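Local coordinates for Ice-binding protein 1 (Shewanella frigidimarina, PDB 6BG8), which binds ice as a bacterial adhesin that holds its cell on ice, inhibits ice crystal growth and lowers the freezing point of a solution below its melting point, at residues 21-26 with 226-231; 139-144 with 168-173; 192-197 with 210-215; 214-219 with 232-237. All coordinates share one frame; numbering follows the deposited sequence.

Contact 1 (21-26 with 226-231); sequences AITTTS and QVTLDA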
# COMPACT_ATOMS: atom_id res chain seq x y z
N ALA A 21 -10.35 4.00 8.64
CA ALA A 21 -9.74 5.29 8.99
C ALA A 21 -8.37 5.41 8.34
O ALA A 21 -7.69 4.40 8.10
CB ALA A 21 -9.60 5.45 10.51
N ILE A 22 -7.98 6.65 8.07
CA ILE A 22 -6.60 6.99 7.73
C ILE A 22 -6.21 8.12 8.66
O ILE A 22 -6.91 9.13 8.75
CB ILE A 22 -6.44 7.41 6.27
CG1 ILE A 22 -6.76 6.23 5.34
CG2 ILE A 22 -5.01 7.91 6.02
CD1 ILE A 22 -6.88 6.62 3.88
N THR A 23 -5.11 7.94 9.39
CA THR A 23 -4.68 8.92 10.37
C THR A 23 -3.21 9.24 10.19
O THR A 23 -2.43 8.43 9.67
CB THR A 23 -4.92 8.45 11.81
OG1 THR A 23 -3.95 7.46 12.17
CG2 THR A 23 -6.34 7.88 11.98
N THR A 24 -2.82 10.43 10.67
CA THR A 24 -1.43 10.84 10.65
C THR A 24 -1.14 11.73 11.85
O THR A 24 -2.01 12.48 12.32
CB THR A 24 -1.03 11.59 9.37
OG1 THR A 24 0.38 11.84 9.38
CG2 THR A 24 -1.75 12.93 9.27
N THR A 25 0.08 11.62 12.34
CA THR A 25 0.65 12.66 13.17
C THR A 25 1.14 13.79 12.26
O THR A 25 1.09 13.71 11.03
CB THR A 25 1.80 12.11 14.00
OG1 THR A 25 2.86 11.75 13.11
CG2 THR A 25 1.37 10.87 14.76
N SER A 26 1.60 14.88 12.87
CA SER A 26 2.09 15.98 12.06
C SER A 26 3.37 15.57 11.33
O SER A 26 4.06 14.63 11.73
CB SER A 26 2.33 17.22 12.93
OG SER A 26 3.38 16.98 13.83
N GLN A 226 -7.44 0.10 9.18
CA GLN A 226 -6.97 1.47 9.09
C GLN A 226 -5.54 1.54 8.56
O GLN A 226 -4.75 0.60 8.69
CB GLN A 226 -7.01 2.16 10.47
CG GLN A 226 -6.08 1.52 11.49
CD GLN A 226 -6.14 2.20 12.84
OE1 GLN A 226 -6.78 3.24 12.99
NE2 GLN A 226 -5.48 1.60 13.83
N VAL A 227 -5.20 2.69 8.01
CA VAL A 227 -3.82 3.04 7.70
C VAL A 227 -3.42 4.18 8.63
O VAL A 227 -4.09 5.22 8.65
CB VAL A 227 -3.63 3.45 6.24
CG1 VAL A 227 -2.17 3.83 6.00
CG2 VAL A 227 -4.04 2.33 5.28
N THR A 228 -2.34 4.00 9.38
CA THR A 228 -1.86 5.06 10.26
C THR A 228 -0.45 5.47 9.84
O THR A 228 0.38 4.62 9.53
CB THR A 228 -1.86 4.65 11.74
OG1 THR A 228 -0.84 3.67 12.00
CG2 THR A 228 -3.22 4.09 12.13
N LEU A 229 -0.22 6.78 9.81
CA LEU A 229 1.06 7.39 9.52
C LEU A 229 1.59 8.13 10.74
O LEU A 229 0.83 8.67 11.54
CB LEU A 229 0.97 8.40 8.37
CG LEU A 229 0.39 7.96 7.04
CD1 LEU A 229 0.60 9.10 6.05
CD2 LEU A 229 1.08 6.68 6.58
N ASP A 230 2.91 8.17 10.84
CA ASP A 230 3.62 8.96 11.84
C ASP A 230 4.73 9.70 11.08
O ASP A 230 5.82 9.15 10.88
CB ASP A 230 4.15 8.08 12.96
CG ASP A 230 4.81 8.87 14.08
OD1 ASP A 230 4.90 10.12 13.98
OD2 ASP A 230 5.24 8.23 15.06
N ALA A 231 4.44 10.92 10.63
CA ALA A 231 5.42 11.78 9.98
C ALA A 231 6.14 11.08 8.83
O ALA A 231 7.37 10.95 8.81
CB ALA A 231 6.44 12.31 11.00
O HOH W 1 -1.54 8.20 12.99

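Contact 2 (139-144 with 168-173); sequences TGTLTL and GGDIVL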
# COMPACT_ATOMS: atom_id res chain seq x y z
N THR A 139 17.07 -7.42 10.19
CA THR A 139 18.50 -7.64 10.39
C THR A 139 19.35 -6.82 9.44
O THR A 139 20.56 -6.70 9.65
CB THR A 139 18.85 -9.12 10.23
OG1 THR A 139 18.49 -9.56 8.92
CG2 THR A 139 18.11 -9.94 11.27
N GLY A 140 18.75 -6.24 8.41
CA GLY A 140 19.50 -5.53 7.40
C GLY A 140 18.57 -5.13 6.28
O GLY A 140 17.35 -5.05 6.46
N THR A 141 19.16 -4.92 5.11
CA THR A 141 18.44 -4.44 3.95
C THR A 141 17.95 -5.63 3.12
O THR A 141 18.68 -6.61 2.95
CB THR A 141 19.36 -3.57 3.09
OG1 THR A 141 19.69 -2.38 3.81
CG2 THR A 141 18.71 -3.21 1.77
N LEU A 142 16.73 -5.52 2.61
CA LEU A 142 16.26 -6.44 1.59
C LEU A 142 16.52 -5.81 0.23
O LEU A 142 16.03 -4.70 -0.05
CB LEU A 142 14.77 -6.75 1.76
CG LEU A 142 14.12 -7.49 0.59
CD1 LEU A 142 14.75 -8.88 0.40
CD2 LEU A 142 12.60 -7.60 0.79
N THR A 143 17.30 -6.48 -0.61
CA THR A 143 17.56 -6.01 -1.96
C THR A 143 16.71 -6.82 -2.93
O THR A 143 16.74 -8.05 -2.91
CB THR A 143 19.05 -6.12 -2.31
OG1 THR A 143 19.81 -5.33 -1.39
CG2 THR A 143 19.30 -5.63 -3.74
N LEU A 144 15.93 -6.13 -3.77
CA LEU A 144 15.10 -6.80 -4.76
C LEU A 144 15.72 -6.57 -6.13
O LEU A 144 15.90 -5.43 -6.56
CB LEU A 144 13.65 -6.29 -4.69
CG LEU A 144 12.96 -6.62 -3.36
CD1 LEU A 144 11.55 -6.01 -3.26
CD2 LEU A 144 12.94 -8.11 -3.05
N GLY A 168 17.98 -2.77 10.72
CA GLY A 168 17.92 -2.57 9.29
C GLY A 168 16.56 -2.07 8.84
O GLY A 168 16.12 -0.99 9.26
N GLY A 169 15.90 -2.83 7.97
CA GLY A 169 14.53 -2.56 7.60
C GLY A 169 14.33 -1.90 6.25
O GLY A 169 13.18 -1.71 5.85
N ASP A 170 15.40 -1.53 5.55
CA ASP A 170 15.25 -0.84 4.28
C ASP A 170 15.06 -1.84 3.15
O ASP A 170 15.50 -2.99 3.22
CB ASP A 170 16.44 0.04 3.97
CG ASP A 170 16.66 1.09 5.03
OD1 ASP A 170 15.71 1.84 5.33
OD2 ASP A 170 17.78 1.13 5.58
N ILE A 171 14.37 -1.38 2.10
CA ILE A 171 14.24 -2.11 0.84
C ILE A 171 15.00 -1.31 -0.21
O ILE A 171 14.79 -0.10 -0.37
CB ILE A 171 12.76 -2.30 0.45
CG1 ILE A 171 12.10 -3.31 1.38
CG2 ILE A 171 12.64 -2.76 -1.01
CD1 ILE A 171 10.60 -3.29 1.34
N VAL A 172 15.93 -1.98 -0.89
CA VAL A 172 16.68 -1.39 -2.00
C VAL A 172 16.32 -2.13 -3.28
O VAL A 172 16.23 -3.37 -3.29
CB VAL A 172 18.20 -1.46 -1.73
CG1 VAL A 172 18.99 -1.04 -2.98
CG2 VAL A 172 18.56 -0.57 -0.56
N LEU A 173 16.13 -1.38 -4.35
CA LEU A 173 15.76 -1.93 -5.65
C LEU A 173 16.94 -1.81 -6.60
O LEU A 173 17.55 -0.74 -6.70
CB LEU A 173 14.54 -1.22 -6.22
CG LEU A 173 13.36 -1.07 -5.25
CD1 LEU A 173 12.15 -0.50 -5.98
CD2 LEU A 173 13.02 -2.42 -4.61
O HOH W 2 18.30 -1.61 6.23

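Contact 3 (192-197 with 210-215); sequences IGTNTN and VRTGAN. With PO4 (phosphate ion), chain H.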
# COMPACT_ATOMS: atom_id res chain seq x y z
N ILE A 192 5.65 -0.79 9.28
CA ILE A 192 6.85 -0.30 8.61
C ILE A 192 7.68 0.50 9.61
O ILE A 192 7.17 1.42 10.24
CB ILE A 192 6.46 0.54 7.37
CG1 ILE A 192 5.78 -0.39 6.36
CG2 ILE A 192 7.68 1.21 6.76
CD1 ILE A 192 5.08 0.33 5.21
N GLY A 193 8.96 0.12 9.76
CA GLY A 193 9.74 0.61 10.89
C GLY A 193 10.19 2.06 10.75
O GLY A 193 10.26 2.62 9.66
N THR A 194 10.49 2.67 11.90
CA THR A 194 10.89 4.07 11.94
C THR A 194 12.05 4.33 10.99
O THR A 194 13.01 3.55 10.92
CB THR A 194 11.31 4.50 13.35
OG1 THR A 194 12.47 3.76 13.76
CG2 THR A 194 10.19 4.30 14.37
N ASN A 195 11.95 5.43 10.24
CA ASN A 195 13.05 5.95 9.43
C ASN A 195 13.58 4.94 8.43
O ASN A 195 14.76 4.99 8.06
CB ASN A 195 14.18 6.46 10.33
CG ASN A 195 13.70 7.50 11.29
OD1 ASN A 195 13.18 8.55 10.89
ND2 ASN A 195 13.82 7.23 12.58
N THR A 196 12.75 4.01 7.99
CA THR A 196 13.14 3.08 6.93
C THR A 196 12.68 3.58 5.57
O THR A 196 11.84 4.48 5.45
CB THR A 196 12.57 1.67 7.17
OG1 THR A 196 11.13 1.72 7.16
CG2 THR A 196 13.06 1.08 8.49
N ASN A 197 13.24 2.97 4.53
CA ASN A 197 12.83 3.20 3.14
C ASN A 197 12.13 1.94 2.66
O ASN A 197 12.76 0.88 2.59
CB ASN A 197 14.03 3.50 2.24
CG ASN A 197 14.77 4.76 2.65
OD1 ASN A 197 14.16 5.78 2.97
ND2 ASN A 197 16.10 4.71 2.60
N VAL A 210 2.57 2.76 9.71
CA VAL A 210 3.85 3.27 9.25
C VAL A 210 4.45 4.10 10.39
O VAL A 210 3.83 5.06 10.86
CB VAL A 210 3.70 4.12 7.98
CG1 VAL A 210 5.08 4.38 7.35
CG2 VAL A 210 2.76 3.42 6.99
N ARG A 211 5.64 3.72 10.84
CA ARG A 211 6.19 4.29 12.05
C ARG A 211 7.05 5.51 11.72
O ARG A 211 7.36 5.79 10.56
CB ARG A 211 6.96 3.22 12.83
CG ARG A 211 6.01 2.16 13.40
CD ARG A 211 6.68 0.89 13.87
NE ARG A 211 7.67 1.11 14.92
CZ ARG A 211 7.38 1.25 16.21
NH1 ARG A 211 6.11 1.24 16.61
NH2 ARG A 211 8.35 1.42 17.08
N THR A 212 7.38 6.27 12.77
CA THR A 212 7.97 7.60 12.70
C THR A 212 9.01 7.74 11.60
O THR A 212 10.05 7.07 11.63
CB THR A 212 8.60 7.94 14.05
OG1 THR A 212 7.73 7.48 15.11
CG2 THR A 212 8.80 9.43 14.19
N GLY A 213 8.76 8.62 10.63
CA GLY A 213 9.79 9.03 9.69
C GLY A 213 10.05 8.10 8.53
O GLY A 213 10.88 8.43 7.67
N ALA A 214 9.38 6.95 8.45
CA ALA A 214 9.59 6.06 7.31
C ALA A 214 9.17 6.72 6.00
O ALA A 214 8.27 7.57 5.97
CB ALA A 214 8.83 4.75 7.51
N ASN A 215 9.86 6.32 4.93
CA ASN A 215 9.59 6.77 3.57
C ASN A 215 8.97 5.61 2.79
O ASN A 215 9.57 4.54 2.71
CB ASN A 215 10.88 7.23 2.89
CG ASN A 215 10.65 7.90 1.56
OD1 ASN A 215 10.17 7.29 0.61
ND2 ASN A 215 10.98 9.19 1.49
P PO4 H . 11.50 0.45 14.97
O1 PO4 H . 11.94 -1.00 14.92
O2 PO4 H . 11.13 0.82 16.39
O3 PO4 H . 10.25 0.65 14.12
O4 PO4 H . 12.64 1.31 14.47
O HOH W 3 14.10 9.40 8.31

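Contact 4 (214-219 with 232-237); sequences ANVTGR and NAVTKA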
# COMPACT_ATOMS: atom_id res chain seq x y z
N ALA A 214 9.38 6.95 8.45
CA ALA A 214 9.59 6.06 7.31
C ALA A 214 9.17 6.72 6.00
O ALA A 214 8.27 7.57 5.97
CB ALA A 214 8.83 4.75 7.51
N ASN A 215 9.86 6.32 4.93
CA ASN A 215 9.59 6.77 3.57
C ASN A 215 8.97 5.61 2.79
O ASN A 215 9.57 4.54 2.71
CB ASN A 215 10.88 7.23 2.89
CG ASN A 215 10.65 7.90 1.56
OD1 ASN A 215 10.17 7.29 0.61
ND2 ASN A 215 10.98 9.19 1.49
N VAL A 216 7.79 5.83 2.21
CA VAL A 216 7.11 4.79 1.45
C VAL A 216 7.01 5.21 -0.01
O VAL A 216 6.61 6.34 -0.31
CB VAL A 216 5.70 4.50 2.03
CG1 VAL A 216 4.93 3.55 1.13
CG2 VAL A 216 5.80 3.92 3.44
N THR A 217 7.37 4.31 -0.92
CA THR A 217 7.10 4.48 -2.34
C THR A 217 6.26 3.28 -2.76
O THR A 217 6.75 2.15 -2.76
CB THR A 217 8.38 4.56 -3.17
OG1 THR A 217 9.16 5.68 -2.72
CG2 THR A 217 8.05 4.76 -4.64
N GLY A 218 4.99 3.52 -3.07
CA GLY A 218 4.12 2.40 -3.38
C GLY A 218 2.68 2.76 -3.11
O GLY A 218 2.21 3.80 -3.56
N ARG A 219 1.98 1.90 -2.37
CA ARG A 219 0.59 2.15 -1.97
C ARG A 219 0.35 1.46 -0.64
O ARG A 219 0.96 0.45 -0.33
CB ARG A 219 -0.40 1.60 -3.01
CG ARG A 219 -0.42 2.31 -4.35
CD ARG A 219 -1.48 1.69 -5.25
NE ARG A 219 -1.56 2.35 -6.55
CZ ARG A 219 -0.73 2.11 -7.56
NH1 ARG A 219 0.23 1.20 -7.43
NH2 ARG A 219 -0.89 2.74 -8.71
N ASN A 232 5.36 10.63 7.84
CA ASN A 232 5.90 9.83 6.75
C ASN A 232 5.82 10.58 5.43
O ASN A 232 4.88 11.32 5.17
CB ASN A 232 5.14 8.51 6.60
CG ASN A 232 5.11 7.72 7.87
OD1 ASN A 232 4.03 7.43 8.41
ND2 ASN A 232 6.28 7.39 8.39
N ALA A 233 6.81 10.34 4.59
CA ALA A 233 6.74 10.72 3.19
C ALA A 233 6.24 9.52 2.40
O ALA A 233 6.90 8.49 2.34
CB ALA A 233 8.11 11.16 2.67
N VAL A 234 5.07 9.66 1.78
CA VAL A 234 4.44 8.59 1.02
C VAL A 234 4.28 9.07 -0.41
O VAL A 234 3.61 10.08 -0.66
CB VAL A 234 3.09 8.18 1.62
CG1 VAL A 234 2.46 7.08 0.79
CG2 VAL A 234 3.27 7.76 3.07
N THR A 235 4.87 8.34 -1.36
CA THR A 235 4.74 8.66 -2.77
C THR A 235 4.11 7.49 -3.48
O THR A 235 4.59 6.35 -3.36
CB THR A 235 6.10 8.97 -3.39
OG1 THR A 235 6.70 10.07 -2.68
CG2 THR A 235 5.94 9.32 -4.86
N LYS A 236 3.02 7.74 -4.21
CA LYS A 236 2.37 6.66 -4.93
C LYS A 236 3.26 6.21 -6.08
O LYS A 236 3.82 7.04 -6.81
CB LYS A 236 1.01 7.08 -5.47
CG LYS A 236 0.25 5.91 -6.12
CD LYS A 236 -1.06 6.35 -6.73
CE LYS A 236 -1.03 6.26 -8.24
NZ LYS A 236 -0.05 7.22 -8.81
N ALA A 237 3.37 4.89 -6.25
CA ALA A 237 4.13 4.36 -7.37
C ALA A 237 3.44 4.71 -8.68
O ALA A 237 2.21 4.69 -8.78
CB ALA A 237 4.28 2.84 -7.23
O HOH W 4 8.11 9.04 -0.58

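Contact 1 (21-26 with 226-231)
Strands 21-24 and 226-229 run side by side, their axes 4.6 Å apart and within 6° of parallel, with Ile22 abreast of Val227 and Thr23 abreast of Thr228. The backbone bonds alternate in the usual parallel manner: Val227 N donates to Ala21 O, Thr23 N to Val227 O, Leu229 N to Thr23 O and Thr25 N to Leu229 O. On the face holding Ile22, Val227 and Leu229, side chains are buried and continue against Met16, Ala18 and Leu220. On the other face, Thr23 and Thr228 lie side by side and point the same way, with Thr23 OG1 3.4 Å from Thr228 CG2. A water 2.7 Å from Thr23 OG1 donates to Leu229 O at 2.8 Å, giving that carbonyl a second partner beside Thr25 N. Beyond the strands, Thr25 gives its hydroxyl proton from OG1 to Asp230 OD1 at 2.8 Å, meeting the carboxylate on its anti side and 35° out of plane. With CG opposite the backbone N (chi1 -176°), the Asp230 carboxylate reaches back to Thr25, while OD2 is bonded to the hydroxyl of Thr212, a probable ice-binding residue. Each carboxylate oxygen therefore has a hydroxyl partner, an arrangement that fixes the rotation of the group, probably stabilises its negative charge, and couples the loop after strand 21-24 to the probable ice-binding motif.

Contact 2 (139-144 with 168-173)
Thr141 lays its methyl against Val172, CG2 to CG2 at 3.5 Å; the methyl stands anti to the backbone N (OG1 at chi1 -67°), which turns it across to Val172 and the carbonyl O of Asp170. The hydroxyl faces a water instead. This water, 2.9 Å from Thr141 OG1, accepts from Asp170 N and donates to Asp170 OD2 at 2.9 Å, bridging the two segments where the strands begin. On the mostly buried face of Leu142, Leu144 and Ile171, Leu144 and Leu173 lie side by side, Leu144 CB 3.9 Å from Leu173 CD2, and Leu144 CD1 also meets Ile171 CG2 at 4.1 Å; Trp184 and Ile182 lie against this apolar row. The parallel pairing of 142-144 with 171-173 rests on Leu142 N to Asp170 O, Val172 N to Leu142 O and Leu144 N to Val172 O. Further back, the glycines approach closely, Gly140 CA 3.9 Å from Gly168 CA, and Gly169 N bonds to Gly140 O at 3.1 Å from above the carbonyl plane. Successive coils of the β-solenoid thus share apolar side chains on one face, while on the other Asp170 has OD2 taken by the water and OD1 by Asn197 N, which ties it to both neighbours and limits its rotation.

Contact 3 (192-197 with 210-215)
The probable ice-binding motif T-A/G-X-T/N, Thr212 to Asn215, overlaps the type II turn Arg211-Ala214, which stacks on the type II turn Gly193-Thr196 of the preceding coil. Thr212 O accepts from Asn195 N at 2.9 Å, while Arg211 N bonds to Ile192 O and Asn215 N to Thr196 O at the entry and exit. Inside, Ile192 CG2 meets the methyl CB of Ala214 at 3.8 Å, and Ile192 and Val210 lie side by side. Thr196 OG1 donates back to Gly193 O at 2.8 Å, bracing its own turn. Stacked turns of this kind belong to successive coils of the β-solenoid. A phosphate, probably from the crystallisation liquor, sits beside Thr194 and Arg211. Arg211, bent at chi3 (60°), offers its guanidinium edge to it, NE to O3 at 2.7 Å and NH2 to O2 at 2.9 Å. Thr194 adds two bonds, its backbone N on O3 and OG1 on O4 at 2.6 Å, the hydroxyl lying between N and the carbonyl carbon (chi1 64°). Ala166 N adds a further bond to the ion.

Contact 4 (214-219 with 232-237)
Backbone hydrogen bonds carry most of the pairing between Ala214-Arg219 and Asn232-Ala237, whose strands 215-217 and 233-236 are parallel within 4° and 4.7 Å apart between axes. Val216 N donates to Ala233 O, Thr235 N to Val216 O, Gly218 N to Thr235 O and Ala237 N to Gly218 O; the bond from Ala233 N to Ala214 O is weak. Gly218, where the chain turns a corner, thus keeps both its N and its O engaged; its backbone angles (phi 155°, psi -130°) would press a CB against the preceding carbonyl O.

Among the polar side chains, Asn232 ND2 donates to Ala214 O at 3.1 Å, with the acceptor tilted from the amide plane. Its amide is held at both ends, since ND2 also donates to Arg211 O and OD1 accepts from Asp230 N. On the outer face, a water lies 2.7 Å from Thr235 OG1.

Apolar packing is modest: Val216 CB touches Val234 CG2 at 4.2 Å on the buried face, where Val210 and Ile192 also pack on Val216.

Cationic side chains meet past the corner. Lys236 CG lies 3.8 Å above one face of the Arg219 guanidinium, and Arg219 NH2 is 3.6 Å from Lys236 CE. The like charges of Arg219 NH2 and Lys236 NZ stay 4.6 Å apart, probably eased by oxygen partners: Asn201 and Ala12 O for Arg219, Asp32 O for Lys236. Parallel strands stacked coil on coil are characteristic of the right-handed β-helix of DUF3494 ice-binding proteins, here the C-terminal domain of the longer adhesin.

Starting from the N terminus, strand 21-24 waits some 200 residues for its partner: contact 1 closes the longest loop, bringing an early strand beside strand 226-229 near the chain's end. Contacts 2 and 3 nest inside that loop in series, each pairing neighbouring parts of the solenoid over a much shorter span, and they touch where Asp170 meets Asn197. Contact 4 begins on Ala214 and Asn215, where contact 3 ends, and crosses contact 1, because 226-231 lies between its two segments. Together contacts 1, 3 and 4 tie the final coils, including the probable ice-binding motif, to strand 21-24 near the N terminus, while contact 2 belongs to coils further along the solenoid.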